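Side-chain contacts in mevalonate kinase, putative (Leishmania major, PDB 2HFS), which probably catalyses the ATP-dependent phosphorylation of (R)-mevalonate to (R)-5-phosphomevalonate, a step of isoprenoid and sterol biosynthesis: residues 80-85 with 120-125; 138-143 with 161-166; 116-121 with 148-153; 96-101 with 128-133. All coordinates share one frame; numbering follows the deposited sequence. Where two conformers were deposited one is given.

Interaction 1: residues 80-85 with 120-125; sequences KAHQLV and VAFSRA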
loop_
_atom_site.group_PDB
_atom_site.type_symbol
_atom_site.label_atom_id
_atom_site.label_comp_id
_atom_site.label_asym_id
_atom_site.label_seq_id
_atom_site.Cartn_x
_atom_site.Cartn_y
_atom_site.Cartn_z
ATOM N N LYS A 80 -2.714 -18.160 7.242
ATOM C CA LYS A 80 -1.773 -18.744 6.287
ATOM C C LYS A 80 -0.522 -17.873 6.149
ATOM O O LYS A 80 0.598 -18.390 6.124
ATOM C CB LYS A 80 -2.430 -18.968 4.926
ATOM C CG LYS A 80 -3.487 -20.078 4.907
ATOM C CD LYS A 80 -4.033 -20.302 3.489
ATOM N N ALA A 81 -0.732 -16.554 6.080
ATOM C CA ALA A 81 0.346 -15.576 5.936
ATOM C C ALA A 81 1.362 -15.677 7.075
ATOM O O ALA A 81 2.569 -15.775 6.846
ATOM C CB ALA A 81 -0.246 -14.153 5.878
ATOM N N HIS A 82 0.865 -15.655 8.304
ATOM C CA HIS A 82 1.732 -15.729 9.477
ATOM C C HIS A 82 2.515 -17.042 9.533
ATOM O O HIS A 82 3.691 -17.057 9.920
ATOM C CB HIS A 82 0.924 -15.545 10.750
ATOM C CG HIS A 82 0.465 -14.143 10.967
ATOM N ND1 HIS A 82 -0.466 -13.809 11.922
ATOM C CD2 HIS A 82 0.811 -12.986 10.352
ATOM C CE1 HIS A 82 -0.671 -12.504 11.894
ATOM N NE2 HIS A 82 0.095 -11.981 10.949
ATOM N N GLN A 83 1.863 -18.141 9.160
ATOM C CA GLN A 83 2.516 -19.437 9.189
ATOM C C GLN A 83 3.624 -19.494 8.141
ATOM O O GLN A 83 4.685 -20.065 8.381
ATOM C CB GLN A 83 1.512 -20.591 9.037
ATOM C CG GLN A 83 2.132 -21.963 9.332
ATOM C CD GLN A 83 2.694 -22.041 10.743
ATOM O OE1 GLN A 83 1.970 -21.827 11.710
ATOM N NE2 GLN A 83 3.984 -22.338 10.859
ATOM N N LEU A 84 3.384 -18.870 6.993
ATOM C CA LEU A 84 4.399 -18.772 5.936
ATOM C C LEU A 84 5.670 -18.094 6.427
ATOM O O LEU A 84 6.792 -18.533 6.126
ATOM C CB LEU A 84 3.826 -18.007 4.757
ATOM C CG LEU A 84 3.019 -18.949 3.847
ATOM C CD1 LEU A 84 2.284 -18.176 2.795
ATOM C CD2 LEU A 84 3.957 -19.977 3.214
ATOM N N VAL A 85 5.480 -17.012 7.184
ATOM C CA VAL A 85 6.596 -16.256 7.760
ATOM C C VAL A 85 7.321 -17.080 8.834
ATOM O O VAL A 85 8.553 -17.142 8.849
ATOM C CB VAL A 85 6.120 -14.902 8.326
ATOM C CG1 VAL A 85 7.269 -14.156 9.074
ATOM C CG2 VAL A 85 5.535 -14.041 7.195
ATOM N N VAL A 120 5.137 -7.455 7.311
ATOM C CA VAL A 120 6.397 -6.746 7.538
ATOM C C VAL A 120 6.629 -6.568 9.038
ATOM O O VAL A 120 7.680 -6.956 9.560
ATOM C CB VAL A 120 6.473 -5.401 6.783
ATOM C CG1 VAL A 120 7.623 -4.547 7.292
ATOM C CG2 VAL A 120 6.627 -5.657 5.266
ATOM N N ALA A 121 5.635 -6.014 9.735
ATOM C CA ALA A 121 5.753 -5.776 11.176
ATOM C C ALA A 121 6.084 -7.075 11.920
ATOM O O ALA A 121 6.973 -7.104 12.791
ATOM C CB ALA A 121 4.461 -5.155 11.709
ATOM N N PHE A 122 5.393 -8.147 11.547
ATOM C CA PHE A 122 5.604 -9.488 12.106
ATOM C C PHE A 122 7.045 -9.989 11.913
ATOM O O PHE A 122 7.670 -10.447 12.870
ATOM C CB PHE A 122 4.581 -10.457 11.471
ATOM C CG PHE A 122 4.553 -11.835 12.091
ATOM C CD1 PHE A 122 4.776 -12.026 13.448
ATOM C CD2 PHE A 122 4.301 -12.948 11.284
ATOM C CE1 PHE A 122 4.739 -13.334 14.011
ATOM C CE2 PHE A 122 4.255 -14.246 11.826
ATOM C CZ PHE A 122 4.469 -14.435 13.189
ATOM N N SER A 123 7.549 -9.913 10.676
ATOM C CA SER A 123 8.917 -10.305 10.354
ATOM C C SER A 123 9.932 -9.553 11.195
ATOM O O SER A 123 10.890 -10.142 11.688
ATOM C CB SER A 123 9.186 -10.086 8.870
ATOM O OG SER A 123 8.371 -10.969 8.103
ATOM N N ARG A 124 9.728 -8.246 11.337
ATOM C CA ARG A 124 10.583 -7.411 12.170
ATOM C C ARG A 124 10.542 -7.830 13.642
ATOM O O ARG A 124 11.587 -7.955 14.272
ATOM C CB ARG A 124 10.213 -5.926 12.010
ATOM C CG ARG A 124 10.633 -5.319 10.649
ATOM C CD ARG A 124 10.653 -3.785 10.633
ATOM N NE ARG A 124 10.989 -3.228 9.320
ATOM C CZ ARG A 124 12.207 -3.212 8.790
ATOM N NH1 ARG A 124 13.250 -3.740 9.440
ATOM N NH2 ARG A 124 12.385 -2.680 7.592
ATOM N N ALA A 125 9.341 -8.052 14.181
ATOM C CA ALA A 125 9.201 -8.485 15.587
ATOM C C ALA A 125 9.831 -9.846 15.844
ATOM O O ALA A 125 10.442 -10.045 16.892
ATOM C CB ALA A 125 7.745 -8.491 16.006
#

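Interaction 2: residues 138-143 with 161-166; sequences EVNLSA and AATYGG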
loop_
_atom_site.group_PDB
_atom_site.type_symbol
_atom_site.label_atom_id
_atom_site.label_comp_id
_atom_site.label_asym_id
_atom_site.label_seq_id
_atom_site.Cartn_x
_atom_site.Cartn_y
_atom_site.Cartn_z
ATOM N N GLU A 138 16.171 -8.882 3.798
ATOM C CA GLU A 138 15.688 -10.099 4.453
ATOM C C GLU A 138 14.249 -9.971 4.978
ATOM O O GLU A 138 13.414 -10.883 4.797
ATOM C CB GLU A 138 16.677 -10.522 5.558
ATOM C CG GLU A 138 17.827 -11.392 5.044
ATOM C CD GLU A 138 19.056 -11.452 5.944
ATOM O OE1 GLU A 138 19.049 -10.929 7.092
ATOM O OE2 GLU A 138 20.075 -12.022 5.477
ATOM N N VAL A 139 13.945 -8.839 5.612
ATOM C CA VAL A 139 12.570 -8.537 6.050
ATOM C C VAL A 139 11.603 -8.510 4.857
ATOM O O VAL A 139 10.528 -9.125 4.906
ATOM C CB VAL A 139 12.511 -7.172 6.808
ATOM C CG1 VAL A 139 11.066 -6.772 7.096
ATOM C CG2 VAL A 139 13.298 -7.271 8.107
ATOM N N ASN A 140 12.002 -7.808 3.797
ATOM C CA ASN A 140 11.202 -7.681 2.569
ATOM C C ASN A 140 10.863 -9.022 1.904
ATOM O O ASN A 140 9.727 -9.237 1.496
ATOM C CB ASN A 140 11.870 -6.711 1.584
ATOM C CG ASN A 140 10.920 -6.210 0.503
ATOM O OD1 ASN A 140 9.705 -6.106 0.709
ATOM N ND2 ASN A 140 11.480 -5.877 -0.655
ATOM N N LEU A 141 11.845 -9.926 1.857
ATOM C CA LEU A 141 11.659 -11.293 1.390
ATOM C C LEU A 141 10.726 -12.095 2.275
ATOM O O LEU A 141 9.906 -12.876 1.783
ATOM C CB LEU A 141 12.996 -12.033 1.318
ATOM C CG LEU A 141 12.863 -13.394 0.624
ATOM C CD1 LEU A 141 12.772 -13.161 -0.870
ATOM C CD2 LEU A 141 14.028 -14.285 0.985
ATOM N N SER A 142 10.872 -11.920 3.583
ATOM C CA SER A 142 10.024 -12.619 4.532
ATOM C C SER A 142 8.580 -12.153 4.317
ATOM O O SER A 142 7.669 -12.981 4.291
ATOM C CB SER A 142 10.487 -12.337 5.962
ATOM O OG SER A 142 9.757 -13.112 6.890
ATOM N N ALA A 143 8.395 -10.836 4.163
ATOM C CA ALA A 143 7.071 -10.259 3.912
ATOM C C ALA A 143 6.538 -10.814 2.600
ATOM O O ALA A 143 5.394 -11.248 2.512
ATOM C CB ALA A 143 7.132 -8.738 3.883
ATOM N N ALA A 161 7.180 -1.278 -0.161
ATOM C CA ALA A 161 6.773 -0.022 0.468
ATOM C C ALA A 161 6.667 -0.172 1.994
ATOM O O ALA A 161 7.111 0.692 2.755
ATOM C CB ALA A 161 5.410 0.437 -0.097
ATOM N N ALA A 162 6.056 -1.266 2.434
ATOM C CA ALA A 162 5.905 -1.525 3.863
ATOM C C ALA A 162 7.258 -1.672 4.599
ATOM O O ALA A 162 7.404 -1.230 5.745
ATOM C CB ALA A 162 5.013 -2.751 4.078
ATOM N N THR A 163 8.244 -2.264 3.937
ATOM C CA THR A 163 9.557 -2.459 4.557
ATOM C C THR A 163 10.401 -1.187 4.576
ATOM O O THR A 163 11.036 -0.873 5.592
ATOM C CB THR A 163 10.352 -3.557 3.843
ATOM O OG1 THR A 163 10.423 -3.248 2.450
ATOM C CG2 THR A 163 9.619 -4.879 3.888
ATOM N N TYR A 164 10.415 -0.469 3.452
ATOM C CA TYR A 164 11.315 0.678 3.275
ATOM C C TYR A 164 10.675 2.043 3.505
ATOM O O TYR A 164 11.377 2.975 3.836
ATOM C CB TYR A 164 11.966 0.676 1.864
ATOM C CG TYR A 164 12.873 -0.505 1.592
ATOM C CD1 TYR A 164 14.178 -0.542 2.098
ATOM C CD2 TYR A 164 12.409 -1.612 0.873
ATOM C CE1 TYR A 164 15.014 -1.643 1.856
ATOM C CE2 TYR A 164 13.218 -2.713 0.639
ATOM C CZ TYR A 164 14.521 -2.726 1.135
ATOM O OH TYR A 164 15.310 -3.819 0.896
ATOM N N GLY A 165 9.367 2.173 3.283
ATOM C CA GLY A 165 8.694 3.484 3.303
ATOM C C GLY A 165 9.164 4.437 2.202
ATOM O O GLY A 165 9.976 4.059 1.347
ATOM N N GLY A 166 8.643 5.662 2.219
ATOM C CA GLY A 166 9.078 6.717 1.290
ATOM C C GLY A 166 8.514 6.542 -0.111
ATOM O O GLY A 166 7.580 5.786 -0.305
HETATM O O HOH W 1 14.620 -5.785 -0.923
#

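Interaction 3: residues 116-121 with 148-153; sequences ASDVVA and GGYHGT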
loop_
_atom_site.group_PDB
_atom_site.type_symbol
_atom_site.label_atom_id
_atom_site.label_comp_id
_atom_site.label_asym_id
_atom_site.label_seq_id
_atom_site.Cartn_x
_atom_site.Cartn_y
_atom_site.Cartn_z
ATOM N N ALA A 116 0.526 -6.554 3.632
ATOM C CA ALA A 116 1.981 -6.412 3.649
ATOM C C ALA A 116 2.498 -5.749 4.931
ATOM O O ALA A 116 3.485 -6.208 5.485
ATOM C CB ALA A 116 2.489 -5.664 2.413
ATOM N N SER A 117 1.836 -4.682 5.390
ATOM C CA SER A 117 2.233 -3.983 6.639
ATOM C C SER A 117 2.219 -4.949 7.805
ATOM O O SER A 117 3.111 -4.897 8.669
ATOM C CB SER A 117 1.334 -2.781 6.958
ATOM O OG SER A 117 0.958 -2.072 5.783
ATOM N N ASP A 118 1.207 -5.822 7.800
ATOM C CA ASP A 118 1.061 -6.925 8.769
ATOM C C ASP A 118 2.285 -7.840 8.741
ATOM O O ASP A 118 2.993 -7.953 9.762
ATOM C CB ASP A 118 -0.244 -7.675 8.472
ATOM C CG ASP A 118 -0.538 -8.828 9.443
ATOM O OD1 ASP A 118 0.250 -9.106 10.374
ATOM O OD2 ASP A 118 -1.575 -9.503 9.331
ATOM N N VAL A 119 2.559 -8.471 7.594
ATOM C CA VAL A 119 3.683 -9.421 7.530
ATOM C C VAL A 119 5.032 -8.731 7.697
ATOM O O VAL A 119 5.955 -9.341 8.212
ATOM C CB VAL A 119 3.682 -10.383 6.297
ATOM C CG1 VAL A 119 2.556 -11.413 6.424
ATOM C CG2 VAL A 119 3.576 -9.626 4.955
ATOM N N VAL A 120 5.137 -7.455 7.311
ATOM C CA VAL A 120 6.397 -6.746 7.538
ATOM C C VAL A 120 6.629 -6.568 9.038
ATOM O O VAL A 120 7.680 -6.956 9.560
ATOM C CB VAL A 120 6.473 -5.401 6.783
ATOM C CG1 VAL A 120 7.623 -4.547 7.292
ATOM C CG2 VAL A 120 6.627 -5.657 5.266
ATOM N N ALA A 121 5.635 -6.014 9.735
ATOM C CA ALA A 121 5.753 -5.776 11.176
ATOM C C ALA A 121 6.084 -7.075 11.920
ATOM O O ALA A 121 6.973 -7.104 12.791
ATOM C CB ALA A 121 4.461 -5.155 11.709
ATOM N N GLY A 148 2.181 -14.339 0.326
ATOM C CA GLY A 148 1.675 -15.516 -0.388
ATOM C C GLY A 148 0.450 -16.140 0.267
ATOM O O GLY A 148 -0.255 -16.913 -0.367
ATOM N N GLY A 149 0.205 -15.816 1.540
ATOM C CA GLY A 149 -0.948 -16.342 2.281
ATOM C C GLY A 149 -2.245 -15.570 2.074
ATOM O O GLY A 149 -3.336 -16.080 2.350
ATOM N N TYR A 150 -2.123 -14.330 1.610
ATOM C CA TYR A 150 -3.280 -13.522 1.211
ATOM C C TYR A 150 -3.564 -13.693 -0.286
ATOM O O TYR A 150 -2.662 -14.060 -1.061
ATOM C CB TYR A 150 -3.047 -12.044 1.531
ATOM C CG TYR A 150 -3.085 -11.685 2.999
ATOM C CD1 TYR A 150 -1.926 -11.696 3.770
ATOM C CD2 TYR A 150 -4.282 -11.306 3.613
ATOM C CE1 TYR A 150 -1.962 -11.352 5.130
ATOM C CE2 TYR A 150 -4.325 -10.967 4.974
ATOM C CZ TYR A 150 -3.160 -11.000 5.722
ATOM O OH TYR A 150 -3.186 -10.642 7.060
ATOM N N HIS A 151 -4.802 -13.398 -0.687
ATOM C CA HIS A 151 -5.312 -13.712 -2.036
ATOM C C HIS A 151 -4.495 -13.152 -3.209
ATOM O O HIS A 151 -4.298 -11.935 -3.316
ATOM C CB HIS A 151 -6.795 -13.335 -2.165
ATOM C CG HIS A 151 -7.713 -14.224 -1.384
ATOM N ND1 HIS A 151 -7.438 -15.554 -1.143
ATOM C CD2 HIS A 151 -8.915 -13.979 -0.809
ATOM C CE1 HIS A 151 -8.423 -16.086 -0.442
ATOM N NE2 HIS A 151 -9.332 -15.153 -0.226
ATOM N N GLY A 152 -4.062 -14.062 -4.091
ATOM C CA GLY A 152 -3.011 -13.806 -5.089
ATOM C C GLY A 152 -3.235 -12.659 -6.062
ATOM O O GLY A 152 -4.376 -12.399 -6.455
ATOM N N THR A 153 -2.160 -11.993 -6.500
ATOM C CA THR A 153 -0.762 -12.404 -6.263
ATOM C C THR A 153 0.150 -11.196 -6.002
ATOM O O THR A 153 -0.066 -10.124 -6.581
#

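Interaction 4: residues 96-101 with 128-133; sequences DGLKMF and ELYQLN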
loop_
_atom_site.group_PDB
_atom_site.type_symbol
_atom_site.label_atom_id
_atom_site.label_comp_id
_atom_site.label_asym_id
_atom_site.label_seq_id
_atom_site.Cartn_x
_atom_site.Cartn_y
_atom_site.Cartn_z
ATOM N N ASP A 96 6.387 -24.150 23.348
ATOM C CA ASP A 96 5.995 -22.811 23.787
ATOM C C ASP A 96 5.662 -21.977 22.566
ATOM O O ASP A 96 6.397 -21.986 21.578
ATOM C CB ASP A 96 7.130 -22.114 24.529
ATOM C CG ASP A 96 7.516 -22.812 25.800
ATOM O OD1 ASP A 96 6.692 -23.606 26.322
ATOM O OD2 ASP A 96 8.630 -22.615 26.346
ATOM N N GLY A 97 4.573 -21.226 22.659
ATOM C CA GLY A 97 4.099 -20.431 21.545
ATOM C C GLY A 97 4.416 -18.966 21.748
ATOM O O GLY A 97 5.334 -18.610 22.499
ATOM N N LEU A 98 3.649 -18.123 21.062
ATOM C CA LEU A 98 3.803 -16.682 21.135
ATOM C C LEU A 98 2.444 -16.007 21.277
ATOM O O LEU A 98 1.454 -16.432 20.680
ATOM C CB LEU A 98 4.495 -16.139 19.860
ATOM C CG LEU A 98 5.944 -16.559 19.544
ATOM C CD1 LEU A 98 6.402 -16.023 18.186
ATOM C CD2 LEU A 98 6.938 -16.120 20.614
ATOM N N LYS A 99 2.409 -14.934 22.051
ATOM C CA LYS A 99 1.286 -14.029 22.007
ATOM C C LYS A 99 1.679 -12.873 21.105
ATOM O O LYS A 99 2.756 -12.297 21.279
ATOM C CB LYS A 99 0.935 -13.536 23.413
ATOM C CG LYS A 99 0.097 -14.555 24.191
ATOM C CD LYS A 99 -0.086 -14.162 25.659
ATOM C CE LYS A 99 -1.334 -13.359 25.893
ATOM N NZ LYS A 99 -1.559 -13.139 27.356
HETATM N N MSE A 100 0.797 -12.555 20.161
HETATM C CA MSE A 100 1.016 -11.516 19.156
HETATM C C MSE A 100 0.001 -10.397 19.406
HETATM O O MSE A 100 -1.216 -10.638 19.447
HETATM C CB MSE A 100 0.820 -12.127 17.764
HETATM C CG MSE A 100 1.207 -11.224 16.612
HETATM SE SE MSE A 100 0.958 -12.118 14.863
HETATM C CE MSE A 100 1.410 -10.598 13.810
ATOM N N PHE A 101 0.486 -9.176 19.598
ATOM C CA PHE A 101 -0.415 -8.025 19.659
ATOM C C PHE A 101 -0.253 -7.202 18.390
ATOM O O PHE A 101 0.874 -6.872 18.027
ATOM C CB PHE A 101 -0.124 -7.180 20.895
ATOM C CG PHE A 101 -0.968 -5.937 20.983
ATOM C CD1 PHE A 101 -2.213 -5.974 21.621
ATOM C CD2 PHE A 101 -0.523 -4.736 20.433
ATOM C CE1 PHE A 101 -3.007 -4.826 21.707
ATOM C CE2 PHE A 101 -1.320 -3.575 20.506
ATOM C CZ PHE A 101 -2.552 -3.620 21.141
ATOM N N GLU A 128 13.439 -9.404 16.040
ATOM C CA GLU A 128 13.802 -8.969 17.382
ATOM C C GLU A 128 13.838 -10.139 18.358
ATOM O O GLU A 128 14.852 -10.375 19.009
ATOM C CB GLU A 128 12.890 -7.878 17.935
ATOM C CG GLU A 128 13.354 -7.437 19.318
ATOM C CD GLU A 128 12.620 -6.258 19.911
ATOM O OE1 GLU A 128 11.861 -5.586 19.200
ATOM O OE2 GLU A 128 12.823 -6.000 21.121
ATOM N N LEU A 129 12.730 -10.871 18.448
ATOM C CA LEU A 129 12.548 -11.822 19.526
ATOM C C LEU A 129 13.510 -12.990 19.402
ATOM O O LEU A 129 14.026 -13.482 20.406
ATOM C CB LEU A 129 11.112 -12.322 19.552
ATOM C CG LEU A 129 10.693 -12.955 20.886
ATOM C CD1 LEU A 129 10.194 -11.858 21.796
ATOM C CD2 LEU A 129 9.589 -13.949 20.637
ATOM N N TYR A 130 13.762 -13.409 18.161
ATOM C CA TYR A 130 14.696 -14.497 17.868
ATOM C C TYR A 130 16.120 -13.991 17.584
ATOM O O TYR A 130 17.035 -14.782 17.292
ATOM C CB TYR A 130 14.127 -15.372 16.733
ATOM C CG TYR A 130 12.880 -16.115 17.195
ATOM C CD1 TYR A 130 12.961 -17.423 17.655
ATOM C CD2 TYR A 130 11.627 -15.480 17.219
ATOM C CE1 TYR A 130 11.819 -18.100 18.112
ATOM C CE2 TYR A 130 10.487 -16.138 17.687
ATOM C CZ TYR A 130 10.596 -17.439 18.142
ATOM O OH TYR A 130 9.461 -18.086 18.571
ATOM N N GLN A 131 16.303 -12.676 17.708
ATOM C CA GLN A 131 17.575 -11.988 17.429
ATOM C C GLN A 131 18.206 -12.464 16.121
ATOM O O GLN A 131 19.330 -12.980 16.100
ATOM C CB GLN A 131 18.571 -12.124 18.601
ATOM C CG GLN A 131 18.196 -11.387 19.877
ATOM C CD GLN A 131 18.432 -9.897 19.799
ATOM O OE1 GLN A 131 19.565 -9.438 19.917
ATOM N NE2 GLN A 131 17.356 -9.136 19.627
ATOM N N LEU A 132 17.475 -12.272 15.026
ATOM C CA LEU A 132 17.900 -12.792 13.729
ATOM C C LEU A 132 18.702 -11.757 12.968
ATOM O O LEU A 132 19.351 -12.091 11.969
ATOM C CB LEU A 132 16.694 -13.217 12.887
ATOM C CG LEU A 132 15.732 -14.233 13.507
ATOM C CD1 LEU A 132 14.515 -14.422 12.628
ATOM C CD2 LEU A 132 16.441 -15.578 13.801
ATOM N N ASN A 133 18.638 -10.507 13.437
ATOM C CA ASN A 133 19.297 -9.365 12.785
ATOM C C ASN A 133 19.024 -9.329 11.278
ATOM O O ASN A 133 19.949 -9.160 10.473
ATOM C CB ASN A 133 20.815 -9.389 13.034
ATOM C CG ASN A 133 21.177 -9.270 14.506
ATOM O OD1 ASN A 133 21.872 -10.132 15.048
ATOM N ND2 ASN A 133 20.723 -8.202 15.152
#

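Interaction 1: residues 80-85 with 120-125
Phe122 reaches from helix 114-130 to helix 70-88 and sets CD2 and CE2 obliquely beside the imidazole of His82. Its CD2 lies 3.6 Å from CD2 of the His82 imidazole, and the two ring planes are inclined at 54°, which is neither a stack nor a T. The neighbouring CE2 of Phe122 sits 3.4 Å from His82 O, with that carbonyl oxygen at the edge of the phenyl ring and in its plane. Beyond the ring, Val85 runs past Phe122 in the opposite sense and places CG1 3.9 Å from Phe122 CD2. The same methyl, Val85 CG1, is 3.5 Å from Ser123 OG. With CG anti to the backbone N (chi1 -172°), the ring of Phe122 spans the distance between the helices: the axes of segments 80-85 and 120-125 approach to 10.5 Å, 34° from parallel. Both helices belong to the N-terminal domain of the GHMP kinase fold, packed here by side chains with no direct hydrogen bond between the two segments. In the next shell, Asp118 OD1 accepts from His82 NE2 and so fixes the turn of the imidazole. Ser123 OG is hydrogen-bonded to Val119 O, one turn back, and to Ser142 OG on helix 136-146. Cys47 of strand 36-52 touches Phe122 from the sheet.

Interaction 2: residues 138-143 with 161-166
Val139 and Asn140 of helix 136-146 meet Thr163 and Tyr164 at the C-terminal end of helix 157-164, a helix-to-helix contact inside the N-terminal domain of the GHMP kinase fold. Val139 contributes one methyl, CG1, which passes Thr163 CG2 at 4.0 Å as the two side chains run in opposite senses; the threonine is described in one of its two conformers. Asn140 gives most of this helix's share. Its CG is anti to the backbone N (chi1 -163°), which sends the amide across Thr163 at about a right angle, and OD1 of Asn140 comes 3.4 Å from Thr163 CG2. The polar needs of this amide are met largely next door: OD1 accepts from Asn159 ND2, and ND2 is hydrogen-bonded to Thr160 OG1, so the amide is gripped by helix 157-164 at both ends. The hydroxyl of Thr163 in turn bonds back into its own helix, its one proton going to Thr160 O or Asn159 O or being shared between them. On the outer side, Asn140 ND2 stands 3.8 Å from Tyr164 CE2 at the ring edge, with amide and ring planes 81° apart. One water completes the link, accepting from Asn140 ND2 at 3.2 Å and lying 2.8 Å from Tyr164 OH in the plane of the tyrosine ring.

Interaction 3: residues 116-121 with 148-153
Tyr150 extends from the loop after helix 136-146 to Asp118 on helix 114-130, and the whole direct contact is made at its phenol oxygen. From CB, which points toward the helix, the chain turns so that CG is anti to the carbonyl carbon, sending the ring along the flank of helix 70-88. There the ring packs on Glu77, Gln78 and Ala81, with CE1 lying on the Ala81 methyl. On the way it stays just beyond contact with helix 114-130: Tyr150 CE1 is 4.7 Å from Val119 CG1. CZ then carries Tyr150 OH to 3.0 Å from Asp118 OD2, a probable hydrogen bond, since the phenol could instead give its proton elsewhere. OD2 lies at the edge of the ring, near its plane, and the angle CZ-OH-OD2 is about 145°. The carboxylate is turned 68° from the ring. Asp118 presents it by standing with CG anti to the backbone N (chi1 -178°), toward helix 70-88 and the phenol. This buried group has a further partner on that helix, for Gln78 NE2 also donates to OD2. One residue beyond the tyrosine, His151 N bonds to Glu77 OE1, tying the loop backbone to the same helix. Helix 114-130 follows the glycine- and serine-rich loop that binds nucleotide phosphates in GHMP kinases, probably also here, and the loop carrying Tyr150 leads into the Gly-Thr-Pro-Ser-Gly sequence found in mevalonate kinases.

Interaction 4: residues 96-101 with 128-133
Helix-on-sheet packing in the N-terminal domain brings Leu98 of strand 97-103 against Leu129 and Tyr130, where helix 114-130 ends over the mixed sheet; the contact is mainly apolar, with the Tyr130 hydroxyl at its margin. Leu98 stretches out from the strand with CG anti to the carbonyl carbon (chi1 -64°). Its CD2 meets Leu129, methyl against methyl, at 3.4 Å from Leu129 CD2, tighter than ordinary van der Waals contact, and also borders Tyr130 OH at 3.8 Å. CD1 of Leu98 lies 3.7 Å from Tyr130 OH and 4.1 Å from Tyr130 CE2. The tyrosine and Leu98 come from opposite directions, the CD1 methyl at the ring edge beside OH, whereas Leu129 slides past. Leu126, one turn earlier on the helix, and Leu58 on the adjoining strand 58-62 also touch Leu98, while Pro7 and Val91 pack against Tyr130. The backbone turns sharply just after the ring. Gln131 takes positive phi, and Glu128 O accepts twice from it: from the backbone, Gln131 N at 3.0 Å, and from the side chain, Gln131 NE2 at 2.9 Å. The hydrogen bond from the side-chain amide is nearly straight (N-H...O 169°) and uses a carbonyl lone pair in the carbonyl plane. It adds to a Schellman motif, defined by the positive phi of Gln131 and backbone bonds such as Gln131 N to Glu128 O, which here closes a helix packed on the sheet of a GHMP kinase N-terminal domain.

Overall arrangement
Helix 114-130 is the common element: it supplies a segment to interactions 1, 3 and 4, and its Val120 packs at 3.4 Å, through CG2, on both Ala143 CB and Thr163 CG2 of interaction 2. Interactions 1 and 3, with centres about 8 Å apart, also touch where Leu84 CD1 packs 3.4 Å from Gly149 N. Met100, present as selenomethionine, connects interactions 1 and 4, its SE 3.4 Å from His82 CE1. Arg124 NH2 and Thr163 O, 3.0 Å apart, join interactions 1 and 2. Interaction 4 lies outermost, about 25 Å from the chain centre; interactions 2 and 3 lie about 11 Å from it, interaction 3 being nearest along helix 114-130 to the presumed phosphate-binding loop.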